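Local coordinates for Ras-associated and pleckstrin homology domains-containing protein 1 (Homo sapiens, PDB 4GN1) that mediates localized membrane signals, is implicated in regulating lamellipodial dynamics, binds EVL and VASP and targets them to the leading edge, and negatively regulates cell adhesion, at residues R88-A93 with V185-D190; S127-P132 with I235-Y240. All blocks are in the same frame, centred on the assembly; numbering follows the deposited sequence.

Contact 1 (R88-A93 with V185-D190)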
loop_
_atom_site.group_PDB
_atom_site.type_symbol
_atom_site.label_atom_id
_atom_site.label_comp_id
_atom_site.label_asym_id
_atom_site.label_seq_id
_atom_site.Cartn_x
_atom_site.Cartn_y
_atom_site.Cartn_z
ATOM N N ARG A 88 -7.183 10.166 2.207
ATOM C CA ARG A 88 -6.617 9.497 1.034
ATOM C C ARG A 88 -7.698 8.658 0.360
ATOM O O ARG A 88 -8.229 7.722 0.957
ATOM C CB ARG A 88 -5.396 8.657 1.427
ATOM C CG ARG A 88 -4.225 9.472 1.998
ATOM C CD ARG A 88 -3.556 10.370 0.965
ATOM N NE ARG A 88 -2.923 9.564 -0.075
ATOM C CZ ARG A 88 -1.619 9.331 -0.181
ATOM N NH1 ARG A 88 -0.766 9.889 0.663
ATOM N NH2 ARG A 88 -1.173 8.573 -1.174
ATOM N N ILE A 89 -8.063 8.993 -0.869
ATOM C CA ILE A 89 -9.081 8.160 -1.559
ATOM C C ILE A 89 -8.542 6.780 -1.900
ATOM O O ILE A 89 -9.294 5.812 -1.866
ATOM C CB ILE A 89 -9.744 8.848 -2.783
ATOM C CG1 ILE A 89 -8.753 9.051 -3.937
ATOM C CG2 ILE A 89 -10.424 10.146 -2.334
ATOM C CD1 ILE A 89 -9.336 9.745 -5.157
ATOM N N GLU A 90 -7.237 6.692 -2.162
ATOM C CA GLU A 90 -6.594 5.415 -2.440
ATOM C C GLU A 90 -6.943 4.315 -1.427
ATOM O O GLU A 90 -6.942 3.139 -1.793
ATOM C CB GLU A 90 -5.064 5.532 -2.476
ATOM C CG GLU A 90 -4.474 6.379 -3.576
ATOM C CD GLU A 90 -3.892 7.686 -3.067
ATOM O OE1 GLU A 90 -3.025 8.244 -3.764
ATOM O OE2 GLU A 90 -4.283 8.160 -1.983
ATOM N N LYS A 91 -7.217 4.672 -0.163
ATOM C CA LYS A 91 -7.335 3.633 0.888
ATOM C C LYS A 91 -8.491 2.664 0.644
ATOM O O LYS A 91 -8.316 1.456 0.729
ATOM C CB LYS A 91 -7.396 4.222 2.323
ATOM C CG LYS A 91 -7.448 3.134 3.407
ATOM C CD LYS A 91 -7.323 3.650 4.850
ATOM C CE LYS A 91 -8.538 4.478 5.312
ATOM N NZ LYS A 91 -8.436 4.910 6.733
ATOM N N TYR A 92 -9.670 3.194 0.358
ATOM C CA TYR A 92 -10.808 2.317 0.102
ATOM C C TYR A 92 -11.369 2.388 -1.317
ATOM O O TYR A 92 -12.503 1.968 -1.558
ATOM C CB TYR A 92 -11.905 2.515 1.156
ATOM C CG TYR A 92 -11.449 2.042 2.514
ATOM C CD1 TYR A 92 -10.968 0.728 2.699
ATOM C CD2 TYR A 92 -11.463 2.900 3.611
ATOM C CE1 TYR A 92 -10.530 0.294 3.936
ATOM C CE2 TYR A 92 -11.035 2.472 4.847
ATOM C CZ TYR A 92 -10.572 1.173 5.005
ATOM O OH TYR A 92 -10.131 0.775 6.235
ATOM N N ALA A 93 -10.578 2.912 -2.252
ATOM C CA ALA A 93 -11.021 3.020 -3.646
ATOM C C ALA A 93 -11.507 1.634 -4.078
ATOM O O ALA A 93 -12.684 1.439 -4.375
ATOM C CB ALA A 93 -9.901 3.522 -4.551
ATOM N N VAL A 185 4.104 -2.336 1.231
ATOM C CA VAL A 185 4.153 -1.736 -0.074
ATOM C C VAL A 185 3.968 -0.243 0.132
ATOM O O VAL A 185 3.198 0.174 0.987
ATOM C CB VAL A 185 3.140 -2.388 -1.083
ATOM C CG1 VAL A 185 1.686 -2.300 -0.628
ATOM C CG2 VAL A 185 3.271 -1.754 -2.451
ATOM N N TYR A 186 4.705 0.552 -0.630
ATOM C CA TYR A 186 4.736 2.007 -0.452
ATOM C C TYR A 186 4.561 2.634 -1.815
ATOM O O TYR A 186 4.743 1.958 -2.831
ATOM C CB TYR A 186 6.089 2.444 0.124
ATOM C CG TYR A 186 6.505 1.683 1.375
ATOM C CD1 TYR A 186 6.860 0.338 1.307
ATOM C CD2 TYR A 186 6.539 2.313 2.632
ATOM C CE1 TYR A 186 7.217 -0.358 2.432
ATOM C CE2 TYR A 186 6.896 1.613 3.777
ATOM C CZ TYR A 186 7.238 0.276 3.664
ATOM O OH TYR A 186 7.618 -0.464 4.776
ATOM N N TYR A 187 4.206 3.918 -1.834
ATOM C CA TYR A 187 4.351 4.762 -3.024
ATOM C C TYR A 187 5.637 5.549 -2.930
ATOM O O TYR A 187 5.938 6.126 -1.885
ATOM C CB TYR A 187 3.217 5.763 -3.133
ATOM C CG TYR A 187 1.843 5.159 -3.280
ATOM C CD1 TYR A 187 1.422 4.604 -4.496
ATOM C CD2 TYR A 187 0.940 5.164 -2.206
ATOM C CE1 TYR A 187 0.154 4.070 -4.633
ATOM C CE2 TYR A 187 -0.340 4.627 -2.340
ATOM C CZ TYR A 187 -0.718 4.077 -3.551
ATOM O OH TYR A 187 -1.978 3.533 -3.688
ATOM N N GLY A 188 6.396 5.579 -4.020
ATOM C CA GLY A 188 7.579 6.430 -4.117
ATOM C C GLY A 188 7.171 7.830 -4.523
ATOM O O GLY A 188 6.209 8.008 -5.275
ATOM N N GLN A 189 7.904 8.823 -4.013
ATOM C CA GLN A 189 7.611 10.235 -4.279
ATOM C C GLN A 189 8.672 10.838 -5.152
ATOM O O GLN A 189 9.835 10.953 -4.727
ATOM C CB GLN A 189 7.511 11.041 -2.972
ATOM C CG GLN A 189 6.335 10.644 -2.091
ATOM C CD GLN A 189 5.107 10.325 -2.935
ATOM O OE1 GLN A 189 4.648 11.152 -3.751
ATOM N NE2 GLN A 189 4.581 9.108 -2.768
ATOM N N ASP A 190 8.278 11.216 -6.370
ATOM C CA ASP A 190 9.168 11.927 -7.277
ATOM C C ASP A 190 10.390 11.074 -7.665
ATOM O O ASP A 190 11.530 11.537 -7.695
ATOM C CB ASP A 190 9.589 13.270 -6.664
ATOM C CG ASP A 190 10.341 14.149 -7.652
ATOM O OD1 ASP A 190 11.343 14.772 -7.239
ATOM O OD2 ASP A 190 9.955 14.189 -8.850
#
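Tyr187 reaches across to Arg88 and Glu90 by van der Waals contact alone, its ring lying against the arginine and its hydroxyl end against the glutamate. Arg88 NH2 comes within 4.1 Å of Tyr187 CD2, with the guanidinium and ring planes 31° apart, an oblique approach. The two side chains run antiparallel as they pass. At the end of the ring, Tyr187 OH rests 3.8 Å from Glu90 CG and 3.9 Å from Glu90 CB, so the phenol oxygen meets the methylenes of the glutamate.

The segments belong to different modules: 88-93 follows strand 83-87 of the Ras-associating domain, a ubiquitin-like fold, whereas 185-190 carries strand 184-188 of the PH domain. Tyr187 is backbone-bonded to Glu59 on strand 58-61, so strands of the two domains pair directly, and the tyrosine contact lies beside that junction.

Charge pairing, by contrast, stays on the Ras-associating side. Arg88 NE donates a nearly straight bond of 2.7 Å to Glu90 OE2, which receives it on the syn side, 25° out of the carboxylate plane. A weak second bond joins Arg88 NH2 to Glu90 OE1 at 3.2 Å. Bends at chi2 and chi3 curl the arginine back to its neighbour but one, placing the carboxylate at the guanidinium edge. Arg88 NH1 turns to Glu59 in a further salt bridge; gripped by two acids, the guanidinium has its rotation restricted.

Contact 2 (S127-P132 with I235-Y240)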
loop_
_atom_site.group_PDB
_atom_site.type_symbol
_atom_site.label_atom_id
_atom_site.label_comp_id
_atom_site.label_asym_id
_atom_site.label_seq_id
_atom_site.Cartn_x
_atom_site.Cartn_y
_atom_site.Cartn_z
ATOM N N SER A 127 -13.917 -19.460 2.086
ATOM C CA SER A 127 -12.979 -20.058 3.035
ATOM C C SER A 127 -11.604 -19.405 2.874
ATOM O O SER A 127 -10.864 -19.252 3.849
ATOM C CB SER A 127 -12.914 -21.580 2.889
ATOM O OG SER A 127 -12.801 -21.946 1.532
ATOM N N SER A 128 -11.283 -19.004 1.644
ATOM C CA SER A 128 -10.074 -18.222 1.370
ATOM C C SER A 128 -10.345 -17.082 0.383
ATOM O O SER A 128 -11.352 -17.069 -0.343
ATOM C CB SER A 128 -8.943 -19.121 0.865
ATOM O OG SER A 128 -9.018 -19.283 -0.542
ATOM N N VAL A 129 -9.436 -16.121 0.388
ATOM C CA VAL A 129 -9.455 -15.005 -0.535
ATOM C C VAL A 129 -9.206 -15.489 -1.975
ATOM O O VAL A 129 -8.230 -16.175 -2.259
ATOM C CB VAL A 129 -8.416 -13.944 -0.095
ATOM C CG1 VAL A 129 -8.244 -12.854 -1.136
ATOM C CG2 VAL A 129 -8.834 -13.324 1.227
ATOM N N THR A 130 -10.098 -15.135 -2.886
ATOM C CA THR A 130 -9.891 -15.480 -4.291
ATOM C C THR A 130 -9.545 -14.249 -5.142
ATOM O O THR A 130 -10.391 -13.725 -5.875
ATOM C CB THR A 130 -11.084 -16.268 -4.862
ATOM O OG1 THR A 130 -12.289 -15.564 -4.553
ATOM C CG2 THR A 130 -11.149 -17.686 -4.248
ATOM N N VAL A 131 -8.293 -13.798 -5.010
ATOM C CA VAL A 131 -7.694 -12.752 -5.843
ATOM C C VAL A 131 -7.647 -13.139 -7.321
ATOM O O VAL A 131 -7.127 -14.215 -7.661
ATOM C CB VAL A 131 -6.196 -12.552 -5.519
ATOM C CG1 VAL A 131 -5.788 -11.104 -5.795
ATOM C CG2 VAL A 131 -5.836 -13.034 -4.115
ATOM N N PRO A 132 -8.139 -12.252 -8.218
ATOM C CA PRO A 132 -7.729 -12.453 -9.615
ATOM C C PRO A 132 -6.306 -11.919 -9.815
ATOM O O PRO A 132 -5.931 -10.900 -9.225
ATOM C CB PRO A 132 -8.766 -11.651 -10.419
ATOM C CG PRO A 132 -9.909 -11.464 -9.467
ATOM C CD PRO A 132 -9.254 -11.296 -8.123
ATOM N N ILE A 235 -1.503 -6.285 -4.643
ATOM C CA ILE A 235 -0.517 -6.610 -3.613
ATOM C C ILE A 235 -1.111 -6.556 -2.213
ATOM O O ILE A 235 -0.868 -7.453 -1.399
ATOM C CB ILE A 235 0.759 -5.755 -3.754
ATOM C CG1 ILE A 235 1.405 -6.075 -5.106
ATOM C CG2 ILE A 235 1.751 -6.025 -2.613
ATOM C CD1 ILE A 235 2.513 -5.129 -5.498
ATOM N N ARG A 236 -1.928 -5.546 -1.954
ATOM C CA ARG A 236 -2.576 -5.384 -0.653
ATOM C C ARG A 236 -3.528 -6.538 -0.315
ATOM O O ARG A 236 -3.495 -7.072 0.805
ATOM C CB ARG A 236 -3.283 -4.032 -0.569
ATOM C CG ARG A 236 -2.320 -2.862 -0.368
ATOM C CD ARG A 236 -3.002 -1.520 -0.551
ATOM N NE ARG A 236 -3.868 -1.220 0.582
ATOM C CZ ARG A 236 -5.134 -0.845 0.496
ATOM N NH1 ARG A 236 -5.714 -0.709 -0.695
ATOM N NH2 ARG A 236 -5.813 -0.600 1.612
ATOM N N ILE A 237 -4.346 -6.941 -1.285
ATOM C CA ILE A 237 -5.240 -8.093 -1.097
ATOM C C ILE A 237 -4.455 -9.343 -0.717
ATOM O O ILE A 237 -4.714 -9.959 0.307
ATOM C CB ILE A 237 -6.093 -8.368 -2.342
ATOM C CG1 ILE A 237 -7.007 -7.167 -2.579
ATOM C CG2 ILE A 237 -6.871 -9.674 -2.168
ATOM C CD1 ILE A 237 -7.742 -7.191 -3.899
ATOM N N ALA A 238 -3.471 -9.671 -1.542
ATOM C CA ALA A 238 -2.627 -10.849 -1.348
ATOM C C ALA A 238 -1.816 -10.810 -0.043
ATOM O O ALA A 238 -1.463 -11.862 0.491
ATOM C CB ALA A 238 -1.688 -10.985 -2.533
ATOM N N LYS A 239 -1.507 -9.603 0.456
ATOM C CA LYS A 239 -0.851 -9.481 1.764
ATOM C C LYS A 239 -1.820 -9.599 2.943
ATOM O O LYS A 239 -1.585 -10.390 3.870
ATOM C CB LYS A 239 -0.064 -8.176 1.904
ATOM C CG LYS A 239 0.649 -8.089 3.251
ATOM C CD LYS A 239 1.700 -7.015 3.280
ATOM C CE LYS A 239 2.255 -6.854 4.678
ATOM N NZ LYS A 239 3.267 -7.875 5.056
ATOM N N TYR A 240 -2.876 -8.787 2.906
ATOM C CA TYR A 240 -3.764 -8.609 4.034
ATOM C C TYR A 240 -5.034 -9.434 3.981
ATOM O O TYR A 240 -5.651 -9.669 5.016
ATOM C CB TYR A 240 -4.099 -7.139 4.197
ATOM C CG TYR A 240 -2.885 -6.285 4.528
ATOM C CD1 TYR A 240 -2.259 -6.370 5.781
ATOM C CD2 TYR A 240 -2.367 -5.389 3.587
ATOM C CE1 TYR A 240 -1.147 -5.594 6.083
ATOM C CE2 TYR A 240 -1.256 -4.627 3.857
ATOM C CZ TYR A 240 -0.651 -4.729 5.109
ATOM O OH TYR A 240 0.435 -3.969 5.379
#
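Loop 127-132, extended over residues 128-131, passes the last turns of helix 225-240 at some distance, its closest alpha carbons being those of Val131 and Ala238 at 7.0 Å, and side chains span the gap. Val129 and Val131 both point toward the helix while Thr130, between them, points away, the alternation expected of an extended chain.

The two valines converge on a single methyl, Ile237 CG2. Val129 brings CG1 to 3.6 Å from Ile237 CG2, while its other methyl stays beyond close range of the isoleucine. Val131 uses its fork differently: CG1 and CG2 both stand 4.0 Å from Ile237 CG2, so the isoleucine methyl sits across the two branches. Val129 meets Ile237 at a slant, whereas Val131 and Ile237 lie alongside with their ends pointing opposite ways.

The torsions of Ile237 explain which branch is presented. With chi1 at -64°, CG2 lies opposite the backbone N across the CA-CB bond and is extended toward the loop, while CG1 and CD1 follow another course. The contact is thus wholly apolar, and its packing covers Ile237, a buried residue that also touches Leu102.

Beyond the contact, Thr130 is backbone-bonded to Cys123 of helix 113-124, tying the loop to the helix it follows. The loop leads on into strand 135-141, and helix 225-240 is the C-terminal helix characteristic of the PH fold, here covered on one side by the segment leading from the Ras-associating domain into the PH domain.

In contact 1 the two domains meet across their junction, whereas contact 2 packs the segment that connects them. Their centres lie about 18 Å apart, and their segments alternate along the chain, so 127-132 falls between the two halves of contact 1. Arg236 on the PH helix connects them: its NH2 lies 3.4 Å from Lys91 O, a weak hydrogen bond, and also forms a salt bridge with Glu63. On the PH side, strand and helix pack together, with Val185 CG1 4.1 Å from Arg236 CG. The PH helix thus faces the Ras-associating domain through Arg236 and the connecting segment through Ile237.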